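Local coordinates for protein inulin fructotransferase (Bacillus sp. snu-7, PDB 2INV) that probably cleaves inulin by intramolecular fructosyl transfer, releasing a cyclic difructose anhydride, at residues A[174-188]-A[196-210]. Residues are numbered along the deposited sequence; the frame is centred on the assembly and turned at random.
Sequences HITGMGFVYLEHALI and RVNDNMIAECGNCVE. With FRU (beta-D-fructofuranose), chain D.
The Asn200 side-chain amide bridges Ile175 O and Met178 N across the contact. Its ND2 gives a hydrogen bond to Ile175 O (2.9 Å), in the amide plane but above the carbonyl plane. Its OD1 accepts from the backbone N of Met178 (2.9 Å). CG lies anti to the carbonyl carbon (chi1 -51°), which turns the amide toward the backbone of Ile175 and Met178. Asn198 N reaches Ile175 O from the opposite face, so two donors grip that oxygen. With an alanine in place of Asn200, Met178 N would probably lose its acceptor and Ile175 O one of its two donors. Asn200 ND2 is also hydrogen-bonded to Asn223 OD1 on the next coil. Inside, Phe180 lies alongside Ile202, and Ile202 CG2 presses tightly on Ala186 CB (3.4 Å). On the outer side, His185 ND1 meets the syn lone pair of Glu210 OE1 almost straight (2.7 Å, 170°). The Arg196 guanidinium stacks on the His174 ring, planes 23° apart, and its NH1 forms a salt bridge with Asp199 OD1 of a neighbouring subunit. At the far corner, Glu204 OE2 accepts a hydrogen bond from fructose O3 (2.6 Å), and Ser91 and Ser93 hold its carboxylate. Parallel strands in register and apolar stacks inside mark successive coils of a right-handed parallel beta-helix.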
ATOM      1  N   HIS A 174      -5.404  -4.464  13.588  1.00 11.20           N
ATOM      2  CA  HIS A 174      -4.376  -3.829  12.773  1.00 11.22           C
ATOM      3  C   HIS A 174      -3.001  -4.322  13.215  1.00 11.87           C
ATOM      4  O   HIS A 174      -2.627  -4.193  14.389  1.00 10.77           O
ATOM      5  CB  HIS A 174      -4.476  -2.311  12.937  1.00 11.72           C
ATOM      6  CG  HIS A 174      -3.759  -1.527  11.884  1.00 12.62           C
ATOM      7  ND1 HIS A 174      -3.066  -2.118  10.849  1.00 13.29           N
ATOM      8  CD2 HIS A 174      -3.674  -0.191  11.676  1.00 11.48           C
ATOM      9  CE1 HIS A 174      -2.584  -1.182  10.053  1.00 12.14           C
ATOM     10  NE2 HIS A 174      -2.939  -0.005  10.531  1.00 14.20           N
ATOM     11  N   ILE A 175      -2.262  -4.893  12.267  1.00 11.65           N
ATOM     12  CA  ILE A 175      -0.926  -5.422  12.528  1.00 12.75           C
ATOM     13  C   ILE A 175       0.045  -4.760  11.555  1.00 12.30           C
ATOM     14  O   ILE A 175       0.155  -5.198  10.409  1.00 12.02           O
ATOM     15  CB  ILE A 175      -0.871  -6.942  12.264  1.00 13.71           C
ATOM     16  CG1 ILE A 175      -1.917  -7.678  13.108  1.00 14.54           C
ATOM     17  CG2 ILE A 175       0.532  -7.468  12.540  1.00 15.41           C
ATOM     18  CD1 ILE A 175      -1.703  -7.558  14.611  1.00 13.33           C
ATOM     19  N   THR A 176       0.740  -3.711  11.983  1.00 11.76           N
ATOM     20  CA  THR A 176       1.662  -3.046  11.069  1.00 12.40           C
ATOM     21  C   THR A 176       3.042  -2.674  11.621  1.00 12.27           C
ATOM     22  O   THR A 176       3.237  -2.549  12.822  1.00 12.33           O
ATOM     23  CB  THR A 176       0.999  -1.789  10.461  1.00 12.49           C
ATOM     24  OG1 THR A 176       1.885  -1.195   9.506  1.00 15.10           O
ATOM     25  CG2 THR A 176       0.675  -0.776  11.550  1.00 14.73           C
ATOM     26  N   GLY A 177       3.993  -2.526  10.703  1.00 13.04           N
ATOM     27  CA  GLY A 177       5.364  -2.163  11.029  1.00 11.61           C
ATOM     28  C   GLY A 177       6.129  -3.142  11.893  1.00 12.28           C
ATOM     29  O   GLY A 177       7.159  -2.801  12.463  1.00 11.97           O
HETATM   30  N   MSE A 178       5.650  -4.375  11.972  1.00 12.55           N
HETATM   31  CA  MSE A 178       6.294  -5.377  12.813  1.00 12.72           C
HETATM   32  C   MSE A 178       7.490  -6.115  12.233  1.00 12.43           C
HETATM   33  O   MSE A 178       7.782  -6.048  11.028  1.00 12.24           O
HETATM   34  CB  MSE A 178       5.267  -6.408  13.274  1.00 12.20           C
HETATM   35  CG  MSE A 178       4.037  -5.807  13.954  1.00 13.76           C
HETATM   36 SE   MSE A 178       4.191  -5.716  15.867  1.00 16.80          SE
HETATM   37  CE  MSE A 178       4.924  -7.480  16.161  1.00 15.45           C
ATOM     38  N   GLY A 179       8.177  -6.820  13.127  1.00 12.26           N
ATOM     39  CA  GLY A 179       9.336  -7.602  12.758  1.00 12.41           C
ATOM     40  C   GLY A 179       9.196  -8.943  13.449  1.00 13.04           C
ATOM     41  O   GLY A 179       9.174  -9.015  14.682  1.00 14.43           O
ATOM     42  N   PHE A 180       9.059 -10.001  12.660  1.00 11.95           N
ATOM     43  CA  PHE A 180       8.924 -11.351  13.196  1.00 12.05           C
ATOM     44  C   PHE A 180      10.123 -12.130  12.693  1.00 11.62           C
ATOM     45  O   PHE A 180      10.408 -12.122  11.493  1.00 12.00           O
ATOM     46  CB  PHE A 180       7.655 -12.023  12.669  1.00 11.96           C
ATOM     47  CG  PHE A 180       6.379 -11.395  13.149  1.00 11.42           C
ATOM     48  CD1 PHE A 180       5.745 -11.848  14.308  1.00 11.26           C
ATOM     49  CD2 PHE A 180       5.778 -10.389  12.408  1.00 11.26           C
ATOM     50  CE1 PHE A 180       4.531 -11.311  14.710  1.00 10.80           C
ATOM     51  CE2 PHE A 180       4.561  -9.846  12.805  1.00 12.08           C
ATOM     52  CZ  PHE A 180       3.934 -10.305  13.953  1.00 10.76           C
ATOM     53  N   VAL A 181      10.816 -12.822  13.589  1.00 10.92           N
ATOM     54  CA  VAL A 181      11.964 -13.596  13.162  1.00 11.46           C
ATOM     55  C   VAL A 181      12.218 -14.834  14.016  1.00 10.55           C
ATOM     56  O   VAL A 181      12.097 -14.799  15.244  1.00  9.81           O
ATOM     57  CB  VAL A 181      13.223 -12.700  13.106  1.00 10.35           C
ATOM     58  CG1 VAL A 181      13.552 -12.159  14.488  1.00 10.67           C
ATOM     59  CG2 VAL A 181      14.394 -13.482  12.545  1.00 11.86           C
ATOM     60  N   TYR A 182      12.541 -15.930  13.333  1.00 10.73           N
ATOM     61  CA  TYR A 182      12.835 -17.225  13.944  1.00 11.62           C
ATOM     62  C   TYR A 182      11.751 -17.792  14.870  1.00 11.10           C
ATOM     63  O   TYR A 182      12.046 -18.313  15.941  1.00 12.43           O
ATOM     64  CB  TYR A 182      14.197 -17.158  14.660  1.00 11.49           C
ATOM     65  CG  TYR A 182      15.346 -17.809  13.903  1.00 12.01           C
ATOM     66  CD1 TYR A 182      15.521 -17.614  12.531  1.00 12.37           C
ATOM     67  CD2 TYR A 182      16.267 -18.613  14.571  1.00 13.41           C
ATOM     68  CE1 TYR A 182      16.588 -18.216  11.835  1.00 11.50           C
ATOM     69  CE2 TYR A 182      17.345 -19.216  13.892  1.00 12.20           C
ATOM     70  CZ  TYR A 182      17.493 -19.009  12.524  1.00 12.74           C
ATOM     71  OH  TYR A 182      18.537 -19.610  11.870  1.00 11.22           O
ATOM     72  N   LEU A 183      10.497 -17.710  14.426  1.00 11.20           N
ATOM     73  CA  LEU A 183       9.340 -18.218  15.176  1.00 11.08           C
ATOM     74  C   LEU A 183       8.681 -19.336  14.378  1.00 12.22           C
ATOM     75  O   LEU A 183       8.505 -19.188  13.162  1.00 10.43           O
ATOM     76  CB  LEU A 183       8.304 -17.104  15.385  1.00 12.08           C
ATOM     77  CG  LEU A 183       8.659 -15.981  16.352  1.00 12.10           C
ATOM     78  CD1 LEU A 183       7.688 -14.834  16.165  1.00 11.17           C
ATOM     79  CD2 LEU A 183       8.606 -16.514  17.770  1.00 12.03           C
ATOM     80  N   GLU A 184       8.274 -20.424  15.030  1.00 12.15           N
ATOM     81  CA  GLU A 184       7.643 -21.471  14.248  1.00 13.05           C
ATOM     82  C   GLU A 184       6.384 -20.930  13.585  1.00 12.57           C
ATOM     83  O   GLU A 184       6.066 -21.285  12.450  1.00 13.11           O
ATOM     84  CB  GLU A 184       7.307 -22.707  15.079  1.00 12.97           C
ATOM     85  CG  GLU A 184       7.082 -23.887  14.145  1.00 13.71           C
ATOM     86  CD  GLU A 184       6.977 -25.228  14.827  1.00 14.21           C
ATOM     87  OE1 GLU A 184       7.738 -25.478  15.783  1.00 13.54           O
ATOM     88  OE2 GLU A 184       6.150 -26.050  14.378  1.00 15.77           O
ATOM     89  N   HIS A 185       5.672 -20.072  14.304  1.00 13.53           N
ATOM     90  CA  HIS A 185       4.468 -19.441  13.780  1.00 12.85           C
ATOM     91  C   HIS A 185       4.608 -17.974  14.158  1.00 12.98           C
ATOM     92  O   HIS A 185       4.663 -17.639  15.340  1.00 12.50           O
ATOM     93  CB  HIS A 185       3.209 -20.014  14.438  1.00 13.57           C
ATOM     94  CG  HIS A 185       2.996 -21.471  14.185  1.00 13.93           C
ATOM     95  ND1 HIS A 185       2.270 -21.948  13.115  1.00 14.72           N
ATOM     96  CD2 HIS A 185       3.421 -22.561  14.868  1.00 14.41           C
ATOM     97  CE1 HIS A 185       2.257 -23.269  13.150  1.00 14.57           C
ATOM     98  NE2 HIS A 185       2.948 -23.665  14.203  1.00 15.44           N
ATOM     99  N   ALA A 186       4.683 -17.096  13.168  1.00 11.68           N
ATOM    100  CA  ALA A 186       4.831 -15.678  13.465  1.00 11.80           C
ATOM    101  C   ALA A 186       3.501 -15.091  13.899  1.00 11.78           C
ATOM    102  O   ALA A 186       3.320 -14.691  15.050  1.00 12.52           O
ATOM    103  CB  ALA A 186       5.348 -14.942  12.240  1.00  9.43           C
ATOM    104  N   LEU A 187       2.557 -15.068  12.966  1.00 11.70           N
ATOM    105  CA  LEU A 187       1.236 -14.509  13.222  1.00 12.25           C
ATOM    106  C   LEU A 187       0.079 -15.434  12.840  1.00 12.10           C
ATOM    107  O   LEU A 187       0.046 -15.986  11.740  1.00 11.50           O
ATOM    108  CB  LEU A 187       1.091 -13.198  12.451  1.00 12.19           C
ATOM    109  CG  LEU A 187      -0.277 -12.528  12.504  1.00 13.34           C
ATOM    110  CD1 LEU A 187      -0.467 -11.886  13.858  1.00 11.65           C
ATOM    111  CD2 LEU A 187      -0.372 -11.482  11.404  1.00 12.94           C
ATOM    112  N   ILE A 188      -0.872 -15.585  13.755  1.00 11.80           N
ATOM    113  CA  ILE A 188      -2.050 -16.413  13.524  1.00 11.93           C
ATOM    114  C   ILE A 188      -3.297 -15.610  13.889  1.00 11.98           C
ATOM    115  O   ILE A 188      -3.360 -15.011  14.959  1.00 11.15           O
ATOM    116  CB  ILE A 188      -2.028 -17.696  14.393  1.00 11.01           C
ATOM    117  CG1 ILE A 188      -0.876 -18.607  13.968  1.00 12.53           C
ATOM    118  CG2 ILE A 188      -3.360 -18.433  14.269  1.00 11.65           C
ATOM    119  CD1 ILE A 188      -0.725 -19.850  14.821  1.00 13.16           C
ATOM    120  N   ARG A 196      -6.228  -6.041   9.159  1.00 14.67           N
ATOM    121  CA  ARG A 196      -5.214  -5.447   8.336  1.00 14.39           C
ATOM    122  C   ARG A 196      -3.838  -5.855   8.786  1.00 13.65           C
ATOM    123  O   ARG A 196      -3.445  -5.656   9.941  1.00 14.43           O
ATOM    124  CB  ARG A 196      -5.316  -3.944   8.338  1.00 16.47           C
ATOM    125  CG  ARG A 196      -5.966  -3.427   7.084  1.00 20.43           C
ATOM    126  CD  ARG A 196      -6.108  -1.961   7.205  1.00 23.07           C
ATOM    127  NE  ARG A 196      -6.906  -1.648   8.379  1.00 24.99           N
ATOM    128  CZ  ARG A 196      -6.862  -0.479   9.005  1.00 25.68           C
ATOM    129  NH1 ARG A 196      -6.052   0.482   8.568  1.00 25.28           N
ATOM    130  NH2 ARG A 196      -7.636  -0.264  10.057  1.00 25.05           N
ATOM    131  N   VAL A 197      -3.129  -6.447   7.840  1.00 12.11           N
ATOM    132  CA  VAL A 197      -1.783  -6.924   8.027  1.00 12.01           C
ATOM    133  C   VAL A 197      -1.042  -6.234   6.891  1.00 12.20           C
ATOM    134  O   VAL A 197      -1.110  -6.665   5.746  1.00 13.58           O
ATOM    135  CB  VAL A 197      -1.767  -8.454   7.866  1.00 11.24           C
ATOM    136  CG1 VAL A 197      -0.359  -8.986   7.947  1.00 12.13           C
ATOM    137  CG2 VAL A 197      -2.641  -9.096   8.937  1.00 10.57           C
ATOM    138  N   ASN A 198      -0.351  -5.145   7.209  1.00 12.36           N
ATOM    139  CA  ASN A 198       0.362  -4.368   6.195  1.00 13.33           C
ATOM    140  C   ASN A 198       1.662  -3.746   6.703  1.00 12.24           C
ATOM    141  O   ASN A 198       1.785  -3.424   7.886  1.00 11.66           O
ATOM    142  CB  ASN A 198      -0.541  -3.238   5.690  1.00 14.37           C
ATOM    143  CG  ASN A 198      -0.716  -2.141   6.718  1.00 15.63           C
ATOM    144  OD1 ASN A 198      -1.284  -2.369   7.792  1.00 15.50           O
ATOM    145  ND2 ASN A 198      -0.216  -0.944   6.405  1.00 17.44           N
ATOM    146  N   ASP A 199       2.619  -3.580   5.792  1.00 12.15           N
ATOM    147  CA  ASP A 199       3.906  -2.967   6.102  1.00 12.21           C
ATOM    148  C   ASP A 199       4.702  -3.729   7.176  1.00 11.83           C
ATOM    149  O   ASP A 199       5.279  -3.114   8.073  1.00 11.42           O
ATOM    150  CB  ASP A 199       3.679  -1.524   6.564  1.00 13.75           C
ATOM    151  CG  ASP A 199       4.859  -0.620   6.276  1.00 14.99           C
ATOM    152  OD1 ASP A 199       5.687  -0.975   5.412  1.00 14.53           O
ATOM    153  OD2 ASP A 199       4.957   0.453   6.908  1.00 16.68           O
ATOM    154  N   ASN A 200       4.741  -5.059   7.085  1.00 11.74           N
ATOM    155  CA  ASN A 200       5.485  -5.867   8.055  1.00 11.76           C
ATOM    156  C   ASN A 200       6.614  -6.670   7.429  1.00 12.43           C
ATOM    157  O   ASN A 200       6.646  -6.876   6.215  1.00 13.40           O
ATOM    158  CB  ASN A 200       4.566  -6.851   8.802  1.00 12.53           C
ATOM    159  CG  ASN A 200       3.345  -6.191   9.388  1.00 12.47           C
ATOM    160  OD1 ASN A 200       3.492  -5.618  10.580  1.00 12.44           O
ATOM    161  ND2 ASN A 200       2.271  -6.204   8.780  1.00 13.61           N
HETATM  162  N   MSE A 201       7.521  -7.131   8.288  1.00 13.07           N
HETATM  163  CA  MSE A 201       8.654  -7.960   7.889  1.00 13.79           C
HETATM  164  C   MSE A 201       8.563  -9.257   8.674  1.00 13.66           C
HETATM  165  O   MSE A 201       8.916  -9.303   9.860  1.00 13.88           O
HETATM  166  CB  MSE A 201       9.968  -7.250   8.198  1.00 14.82           C
HETATM  167  CG  MSE A 201      11.215  -8.112   8.040  1.00 17.97           C
HETATM  168 SE   MSE A 201      11.434  -8.823   6.279  1.00 22.60          SE
HETATM  169  CE  MSE A 201      12.163  -7.264   5.424  1.00 22.92           C
ATOM    170  N   ILE A 202       8.071 -10.294   8.003  1.00 13.30           N
ATOM    171  CA  ILE A 202       7.881 -11.603   8.611  1.00 13.81           C
ATOM    172  C   ILE A 202       8.738 -12.613   7.861  1.00 13.56           C
ATOM    173  O   ILE A 202       8.323 -13.125   6.813  1.00 13.69           O
ATOM    174  CB  ILE A 202       6.420 -12.037   8.476  1.00 14.78           C
ATOM    175  CG1 ILE A 202       5.511 -10.832   8.707  1.00 15.38           C
ATOM    176  CG2 ILE A 202       6.110 -13.153   9.457  1.00 15.46           C
ATOM    177  CD1 ILE A 202       4.063 -11.087   8.419  1.00 15.91           C
ATOM    178  N   ALA A 203       9.919 -12.922   8.378  1.00 12.88           N
ATOM    179  CA  ALA A 203      10.764 -13.870   7.675  1.00 12.60           C
ATOM    180  C   ALA A 203      11.601 -14.757   8.569  1.00 13.19           C
ATOM    181  O   ALA A 203      11.828 -14.452   9.751  1.00 11.93           O
ATOM    182  CB  ALA A 203      11.657 -13.135   6.699  1.00 14.06           C
ATOM    183  N   GLU A 204      12.062 -15.857   7.979  1.00 12.64           N
ATOM    184  CA  GLU A 204      12.869 -16.822   8.696  1.00 12.96           C
ATOM    185  C   GLU A 204      12.006 -17.349   9.838  1.00 13.13           C
ATOM    186  O   GLU A 204      12.457 -17.545  10.964  1.00 13.39           O
ATOM    187  CB  GLU A 204      14.168 -16.157   9.172  1.00 12.54           C
ATOM    188  CG  GLU A 204      15.039 -15.762   7.961  1.00 13.24           C
ATOM    189  CD  GLU A 204      16.400 -15.191   8.324  1.00 14.25           C
ATOM    190  OE1 GLU A 204      16.767 -15.206   9.519  1.00 12.72           O
ATOM    191  OE2 GLU A 204      17.116 -14.737   7.402  1.00 13.43           O
ATOM    192  N   CYS A 205      10.740 -17.580   9.493  1.00 11.72           N
ATOM    193  CA  CYS A 205       9.731 -18.114  10.396  1.00 11.97           C
ATOM    194  C   CYS A 205       9.207 -19.396   9.760  1.00 11.83           C
ATOM    195  O   CYS A 205       9.183 -19.510   8.523  1.00 11.72           O
ATOM    196  CB  CYS A 205       8.582 -17.126  10.559  1.00 12.66           C
ATOM    197  SG  CYS A 205       8.922 -15.725  11.658  1.00 13.21           S
ATOM    198  N   GLY A 206       8.808 -20.363  10.584  1.00 11.96           N
ATOM    199  CA  GLY A 206       8.300 -21.606  10.031  1.00 11.84           C
ATOM    200  C   GLY A 206       7.071 -21.284   9.208  1.00 12.66           C
ATOM    201  O   GLY A 206       6.897 -21.769   8.097  1.00 12.81           O
ATOM    202  N   ASN A 207       6.223 -20.436   9.780  1.00 11.74           N
ATOM    203  CA  ASN A 207       4.996 -19.972   9.147  1.00 12.20           C
ATOM    204  C   ASN A 207       4.937 -18.467   9.372  1.00 11.95           C
ATOM    205  O   ASN A 207       5.325 -17.987  10.432  1.00 11.56           O
ATOM    206  CB  ASN A 207       3.772 -20.620   9.793  1.00 12.66           C
ATOM    207  CG  ASN A 207       3.809 -22.132   9.733  1.00 13.10           C
ATOM    208  OD1 ASN A 207       4.573 -22.772  10.452  1.00 15.90           O
ATOM    209  ND2 ASN A 207       2.982 -22.715   8.869  1.00 11.01           N
ATOM    210  N   CYS A 208       4.440 -17.721   8.392  1.00 12.28           N
ATOM    211  CA  CYS A 208       4.361 -16.272   8.522  1.00 12.74           C
ATOM    212  C   CYS A 208       2.969 -15.753   8.921  1.00 11.70           C
ATOM    213  O   CYS A 208       2.799 -15.246  10.033  1.00 11.35           O
ATOM    214  CB  CYS A 208       4.850 -15.618   7.222  1.00 12.90           C
ATOM    215  SG  CYS A 208       6.589 -15.986   6.873  1.00 13.93           S
ATOM    216  N   VAL A 209       1.989 -15.848   8.025  1.00 10.74           N
ATOM    217  CA  VAL A 209       0.648 -15.379   8.354  1.00 11.05           C
ATOM    218  C   VAL A 209      -0.406 -16.458   8.111  1.00 10.67           C
ATOM    219  O   VAL A 209      -0.576 -16.950   6.997  1.00 11.12           O
ATOM    220  CB  VAL A 209       0.268 -14.115   7.562  1.00 11.12           C
ATOM    221  CG1 VAL A 209      -1.164 -13.708   7.897  1.00 11.98           C
ATOM    222  CG2 VAL A 209       1.219 -12.983   7.899  1.00 12.52           C
ATOM    223  N   GLU A 210      -1.124 -16.799   9.176  1.00 10.52           N
ATOM    224  CA  GLU A 210      -2.159 -17.830   9.127  1.00 10.87           C
ATOM    225  C   GLU A 210      -3.553 -17.316   9.495  1.00 11.79           C
ATOM    226  O   GLU A 210      -3.856 -17.091  10.673  1.00 12.72           O
ATOM    227  CB  GLU A 210      -1.780 -18.985  10.061  1.00 11.83           C
ATOM    228  CG  GLU A 210      -0.535 -19.744   9.627  1.00 11.25           C
ATOM    229  CD  GLU A 210      -0.073 -20.743  10.672  1.00 13.83           C
ATOM    230  OE1 GLU A 210       0.860 -20.408  11.437  1.00 13.54           O
ATOM    231  OE2 GLU A 210      -0.647 -21.857  10.744  1.00 13.67           O
TER
HETATM  232  C1  FRU D   2      18.597 -16.810   4.169  1.00 25.78           C
HETATM  233  C2  FRU D   2      17.458 -16.049   3.366  1.00 25.18           C
HETATM  234  C3  FRU D   2      16.136 -15.864   4.164  1.00 24.41           C
HETATM  235  C4  FRU D   2      15.008 -15.968   3.114  1.00 23.81           C
HETATM  236  C5  FRU D   2      15.631 -16.867   2.086  1.00 23.70           C
HETATM  237  C6  FRU D   2      15.403 -16.250   0.697  1.00 23.40           C
HETATM  238  O1  FRU D   2      18.070 -17.940   4.912  1.00 25.60           O
HETATM  239  O3  FRU D   2      15.771 -15.010   5.220  1.00 24.53           O
HETATM  240  O4  FRU D   2      13.786 -16.426   3.665  1.00 22.82           O
HETATM  241  O5  FRU D   2      17.053 -17.025   2.425  1.00 24.61           O
HETATM  242  O6  FRU D   2      15.499 -17.280  -0.201  1.00 23.25           O
HETATM  243  O   HOH W   1       3.521   0.906   9.237  1.00 23.77           O
HETATM  244  O   HOH W   2       8.225  -3.580   9.504  1.00 14.07           O
HETATM  245  O   HOH W   3       2.206 -18.062  11.401  1.00 15.20           O